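Local coordinates for protein L-threonine 3-dehydrogenase (PDB 7OL1) that probably catalyses the NAD-dependent oxidation of L-threonine to 2-amino-3-ketobutyrate, at residues T185-R189 against L246-A251; L254-F260 against S308-W313. All coordinates share one frame; numbering follows the deposited sequence.

Contact 1. Residues T185-R189 against L246-A251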
loop_
_atom_site.group_PDB
_atom_site.type_symbol
_atom_site.label_atom_id
_atom_site.label_comp_id
_atom_site.label_asym_id
_atom_site.label_seq_id
_atom_site.Cartn_x
_atom_site.Cartn_y
_atom_site.Cartn_z
ATOM N N THR A 185 13.731 9.923 3.896
ATOM C CA THR A 185 12.509 10.049 3.057
ATOM C C THR A 185 11.483 11.036 3.659
ATOM O O THR A 185 11.304 11.093 4.913
ATOM C CB THR A 185 11.926 8.654 2.820
ATOM O OG1 THR A 185 11.237 8.200 3.987
ATOM C CG2 THR A 185 13.018 7.679 2.432
ATOM N N ARG A 186 10.808 11.771 2.778
ATOM C CA ARG A 186 9.805 12.801 3.110
ATOM C C ARG A 186 8.904 13.088 1.915
ATOM O O ARG A 186 9.376 12.926 0.777
ATOM C CB ARG A 186 10.484 14.134 3.432
ATOM C CG ARG A 186 11.448 14.069 4.609
ATOM C CD ARG A 186 12.085 15.420 4.802
ATOM N NE ARG A 186 13.233 15.301 5.691
ATOM C CZ ARG A 186 13.756 16.308 6.401
ATOM N NH1 ARG A 186 13.270 17.545 6.329
ATOM N NH2 ARG A 186 14.785 16.058 7.180
ATOM N N GLY A 187 7.691 13.596 2.147
ATOM C CA GLY A 187 6.804 13.928 1.020
ATOM C C GLY A 187 5.569 14.686 1.428
ATOM O O GLY A 187 5.294 14.799 2.605
ATOM N N VAL A 188 4.809 15.141 0.447
ATOM C CA VAL A 188 3.561 15.891 0.697
ATOM C C VAL A 188 2.484 15.254 -0.163
ATOM O O VAL A 188 2.829 14.704 -1.195
ATOM C CB VAL A 188 3.740 17.381 0.379
ATOM C CG1 VAL A 188 4.811 18.008 1.261
ATOM C CG2 VAL A 188 4.031 17.601 -1.093
ATOM N N ARG A 189 1.244 15.304 0.307
ATOM C CA ARG A 189 0.043 14.988 -0.486
ATOM C C ARG A 189 -0.428 16.293 -1.116
ATOM O O ARG A 189 -1.094 17.083 -0.457
ATOM C CB ARG A 189 -1.029 14.326 0.379
ATOM C CG ARG A 189 -0.513 13.224 1.294
ATOM C CD ARG A 189 -1.682 12.423 1.848
ATOM N NE ARG A 189 -1.246 11.290 2.640
ATOM C CZ ARG A 189 -1.308 11.189 3.958
ATOM N NH1 ARG A 189 -1.819 12.161 4.702
ATOM N NH2 ARG A 189 -0.882 10.074 4.524
ATOM N N LEU A 246 10.067 21.652 3.265
ATOM C CA LEU A 246 10.056 20.283 3.859
ATOM C C LEU A 246 11.391 19.570 3.616
ATOM O O LEU A 246 11.885 18.938 4.588
ATOM C CB LEU A 246 8.870 19.436 3.374
ATOM C CG LEU A 246 8.928 17.966 3.820
ATOM C CD1 LEU A 246 9.099 17.845 5.324
ATOM C CD2 LEU A 246 7.719 17.163 3.355
ATOM N N ILE A 247 11.975 19.617 2.412
ATOM C CA ILE A 247 13.241 18.844 2.166
ATOM C C ILE A 247 14.296 19.246 3.215
ATOM O O ILE A 247 15.008 18.319 3.743
ATOM C CB ILE A 247 13.764 18.961 0.712
ATOM C CG1 ILE A 247 13.049 17.974 -0.218
ATOM C CG2 ILE A 247 15.264 18.716 0.678
ATOM C CD1 ILE A 247 13.001 18.368 -1.676
ATOM N N GLU A 248 14.338 20.555 3.518
ATOM C CA GLU A 248 15.409 21.249 4.287
ATOM C C GLU A 248 15.028 21.429 5.759
ATOM O O GLU A 248 15.897 21.860 6.525
ATOM C CB GLU A 248 15.700 22.611 3.654
ATOM C CG GLU A 248 16.163 22.477 2.216
ATOM C CD GLU A 248 17.048 23.594 1.706
ATOM O OE1 GLU A 248 16.576 24.756 1.696
ATOM O OE2 GLU A 248 18.193 23.294 1.298
ATOM N N ALA A 249 13.795 21.109 6.142
ATOM C CA ALA A 249 13.319 21.241 7.530
ATOM C C ALA A 249 14.215 20.453 8.486
ATOM O O ALA A 249 14.802 19.445 8.119
ATOM C CB ALA A 249 11.889 20.790 7.630
ATOM N N PRO A 250 14.326 20.876 9.765
ATOM C CA PRO A 250 15.087 20.117 10.751
ATOM C C PRO A 250 14.443 18.736 10.936
ATOM O O PRO A 250 13.258 18.675 11.177
ATOM C CB PRO A 250 15.000 20.979 12.028
ATOM C CG PRO A 250 14.589 22.353 11.537
ATOM C CD PRO A 250 13.697 22.077 10.348
ATOM N N ALA A 251 15.247 17.683 10.822
ATOM C CA ALA A 251 14.855 16.258 10.962
ATOM C C ALA A 251 14.014 16.012 12.215
ATOM O O ALA A 251 12.978 15.359 12.086
ATOM C CB ALA A 251 16.093 15.391 11.011
#

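Contact 2. Residues L254-F260 against S308-W313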
loop_
_atom_site.group_PDB
_atom_site.type_symbol
_atom_site.label_atom_id
_atom_site.label_comp_id
_atom_site.label_asym_id
_atom_site.label_seq_id
_atom_site.Cartn_x
_atom_site.Cartn_y
_atom_site.Cartn_z
ATOM N N LEU A 254 10.101 16.045 13.008
ATOM C CA LEU A 254 9.270 15.294 12.021
ATOM C C LEU A 254 8.667 14.074 12.713
ATOM O O LEU A 254 9.425 13.198 13.114
ATOM C CB LEU A 254 10.126 14.878 10.823
ATOM C CG LEU A 254 10.543 16.016 9.901
ATOM C CD1 LEU A 254 11.431 15.506 8.780
ATOM C CD2 LEU A 254 9.330 16.744 9.333
ATOM N N ILE A 255 7.361 14.041 12.906
ATOM C CA ILE A 255 6.730 12.849 13.521
ATOM C C ILE A 255 6.269 11.945 12.378
ATOM O O ILE A 255 6.544 10.739 12.439
ATOM C CB ILE A 255 5.597 13.258 14.483
ATOM C CG1 ILE A 255 6.179 13.889 15.756
ATOM C CG2 ILE A 255 4.689 12.065 14.786
ATOM C CD1 ILE A 255 5.554 15.219 16.138
ATOM N N HIS A 256 5.562 12.540 11.426
ATOM C CA HIS A 256 5.234 12.003 10.082
ATOM C C HIS A 256 6.346 12.324 9.065
ATOM O O HIS A 256 7.174 13.230 9.295
ATOM C CB HIS A 256 3.905 12.601 9.623
ATOM C CG HIS A 256 2.816 12.467 10.633
ATOM N ND1 HIS A 256 2.591 13.418 11.591
ATOM C CD2 HIS A 256 1.922 11.483 10.854
ATOM C CE1 HIS A 256 1.583 13.042 12.340
ATOM N NE2 HIS A 256 1.162 11.855 11.918
ATOM N N ARG A 257 6.363 11.593 7.957
ATOM C CA ARG A 257 7.384 11.762 6.893
ATOM C C ARG A 257 6.685 11.594 5.543
ATOM O O ARG A 257 6.678 12.578 4.758
ATOM C CB ARG A 257 8.553 10.804 7.130
ATOM C CG ARG A 257 9.672 11.390 7.986
ATOM C CD ARG A 257 10.822 10.443 8.322
ATOM N NE ARG A 257 12.051 11.096 7.887
ATOM C CZ ARG A 257 12.931 11.616 8.703
ATOM N NH1 ARG A 257 12.750 11.520 10.005
ATOM N NH2 ARG A 257 14.001 12.211 8.234
ATOM N N ASN A 258 6.069 10.434 5.276
ATOM C CA ASN A 258 5.512 10.162 3.925
ATOM C C ASN A 258 4.044 9.820 4.082
ATOM O O ASN A 258 3.743 8.711 4.520
ATOM C CB ASN A 258 6.302 9.054 3.201
ATOM C CG ASN A 258 7.759 9.401 2.940
ATOM O OD1 ASN A 258 8.059 10.095 1.955
ATOM N ND2 ASN A 258 8.658 8.913 3.796
ATOM N N ALA A 259 3.133 10.750 3.774
ATOM C CA ALA A 259 3.403 12.120 3.367
ATOM C C ALA A 259 2.409 13.083 4.031
ATOM O O ALA A 259 1.258 12.685 4.315
ATOM C CB ALA A 259 3.261 12.246 1.867
ATOM N N PHE A 260 2.792 14.351 4.116
ATOM C CA PHE A 260 2.093 15.390 4.905
ATOM C C PHE A 260 0.965 15.954 4.072
ATOM O O PHE A 260 1.273 16.378 2.973
ATOM C CB PHE A 260 3.030 16.544 5.249
ATOM C CG PHE A 260 3.994 16.284 6.372
ATOM C CD1 PHE A 260 3.632 16.546 7.676
ATOM C CD2 PHE A 260 5.291 15.877 6.134
ATOM C CE1 PHE A 260 4.525 16.354 8.724
ATOM C CE2 PHE A 260 6.180 15.674 7.182
ATOM C CZ PHE A 260 5.794 15.896 8.479
ATOM N N SER A 308 -0.363 18.875 11.109
ATOM C CA SER A 308 0.915 18.152 11.359
ATOM C C SER A 308 2.013 18.890 10.583
ATOM O O SER A 308 3.095 19.155 11.185
ATOM C CB SER A 308 0.848 16.702 11.005
ATOM O OG SER A 308 -0.303 16.090 11.556
ATOM N N ALA A 309 1.709 19.274 9.330
ATOM C CA ALA A 309 2.650 19.961 8.420
ATOM C C ALA A 309 3.085 21.246 9.104
ATOM O O ALA A 309 4.328 21.432 9.287
ATOM C CB ALA A 309 2.028 20.237 7.073
ATOM N N VAL A 310 2.094 22.046 9.531
ATOM C CA VAL A 310 2.348 23.335 10.244
ATOM C C VAL A 310 3.131 23.061 11.525
ATOM O O VAL A 310 4.149 23.720 11.748
ATOM C CB VAL A 310 1.096 24.151 10.580
ATOM C CG1 VAL A 310 1.539 25.468 11.199
ATOM C CG2 VAL A 310 0.179 24.394 9.376
ATOM N N LYS A 311 2.737 22.078 12.314
ATOM C CA LYS A 311 3.431 21.870 13.614
ATOM C C LYS A 311 4.869 21.402 13.371
ATOM O O LYS A 311 5.726 21.821 14.130
ATOM C CB LYS A 311 2.627 20.954 14.551
ATOM C CG LYS A 311 1.332 21.562 15.092
ATOM C CD LYS A 311 0.576 20.667 16.064
ATOM C CE LYS A 311 -0.923 20.759 15.861
ATOM N NZ LYS A 311 -1.645 19.580 16.400
ATOM N N GLU A 312 5.151 20.576 12.357
ATOM C CA GLU A 312 6.400 19.757 12.337
ATOM C C GLU A 312 7.515 20.430 11.515
ATOM O O GLU A 312 8.701 20.139 11.769
ATOM C CB GLU A 312 6.057 18.357 11.845
ATOM C CG GLU A 312 5.109 17.602 12.758
ATOM C CD GLU A 312 4.763 16.199 12.285
ATOM O OE1 GLU A 312 5.705 15.456 11.884
ATOM O OE2 GLU A 312 3.564 15.853 12.327
ATOM N N TRP A 313 7.177 21.271 10.540
ATOM C CA TRP A 313 8.181 21.902 9.634
ATOM C C TRP A 313 7.659 23.247 9.125
ATOM O O TRP A 313 8.259 23.800 8.190
ATOM C CB TRP A 313 8.572 20.961 8.466
ATOM C CG TRP A 313 7.445 20.357 7.675
ATOM C CD1 TRP A 313 6.772 19.190 7.950
ATOM C CD2 TRP A 313 6.893 20.843 6.442
ATOM N NE1 TRP A 313 5.816 18.941 6.990
ATOM C CE2 TRP A 313 5.873 19.946 6.053
ATOM C CE3 TRP A 313 7.159 21.931 5.623
ATOM C CZ2 TRP A 313 5.118 20.128 4.899
ATOM C CZ3 TRP A 313 6.432 22.091 4.455
ATOM C CH2 TRP A 313 5.420 21.205 4.105
#

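Contact 1. Residues T185-R189 against L246-A251
Arg186 reaches from strand 184-194 to the C-terminal end of helix 236-248 and uses one guanidinium nitrogen there. Its CG is anti to the carbonyl carbon (chi1 -60°), and the chain is extended from CG to NE. This carries the charged end past Leu246 to the backbone carbonyls where the helix runs out. Arg186 NH1 donates to Leu246 O at 2.6 Å. It approaches nearly in line with the C=O bond, but the bond is bent at the hydrogen, at 142°. Arg186 NH1 also donates to Ala249 O at 3.0 Å, more nearly straight (167°). That oxygen lies in the guanidinium plane, but NH1 sits above the carbonyl plane of Ala249. Ile247 O lies over one guanidinium face, nearer the border of the group than its middle, and is not hydrogen-bonded. Leu246 O also accepts from Ala249 N, so two donors share it. The positive charge is probably well placed against the carbonyl end of the helix.

The apolar part centres on Leu246. Leu246 CD1 lies 3.9 Å from Arg186 CD. Leu246 CD2 meets Val188 CG1 at 3.7 Å, the two side chains lying alongside and pointing opposite ways.

Arg186 NE forms a salt bridge with Asp184, a charged partner. In this Rossmann-type domain, strand 184-194 pairs in parallel with strand 132-138, whose Phe134 touches Val188, Leu246 and Ile247. Trp313 of helix 307-313 packs on Leu246 and Ala249.

Contact 2. Residues L254-F260 against S308-W313
Glu312 of helix 307-313 turns its carboxylate into the loop that precedes strand 260-261, in a fold of the extended short-chain dehydrogenase type. The chain is extended beyond CG (chi2 -180°), which carries the carboxylate out from the helix to the backbone of 255-256. The polar part is hydrogen bonding to this one carboxylate. A His-carboxylate hydrogen bond joins the two segments: His256 ND1 donates to Glu312 OE2 at 2.7 Å. OE2 lies in the plane of the imidazole and uses its syn lone pair, although the ring and carboxylate planes differ by 36°. Glu312 OE1 accepts from His256 N at 3.0 Å, also on its syn lone pair. Ile255 N is modelled as a further donor to OE1, at a length too short to be relied on. Both carboxylate oxygens are thus held by the loop. His256 NE2 bonds to Asp154.

Packing is aromatic and aliphatic. Leu254 CD2 lies 3.8 Å from Trp313 CD1, and Phe260 CD1 lies 4.1 Å from Ala309 CB. Glu312 approaches the Phe260 ring at its edge. Trp313 makes a T-shaped (edge-to-face) stack on Phe260, with planes at 76°. Trp313 NE1 stands 3.0 Å above the Phe260 ring plane, over its centre.

How the contacts relate
Of the segments concerned, 185-189 on strand 184-194 comes first. The chain returns to that strand at the end of helix 236-248, where contact 1 closes a loop of 56 intervening residues. It then enters 254-260 and leaves through strand 260-261. Contact 2 closes a second loop, of 47 residues, when helix 307-313 arrives. The two are in series, neither nested nor crossed, with centres about 7 Å apart. They meet directly: Thr185 OG1 is probably hydrogen-bonded to Asn258 ND2, and Arg189 N to Phe260 O. Strand 260-261 pairs in parallel with 184-194. Leu246 of contact 1 also touches Phe260 of contact 2. Together the contacts join the central sheet, helix 236-248 and helix 307-313.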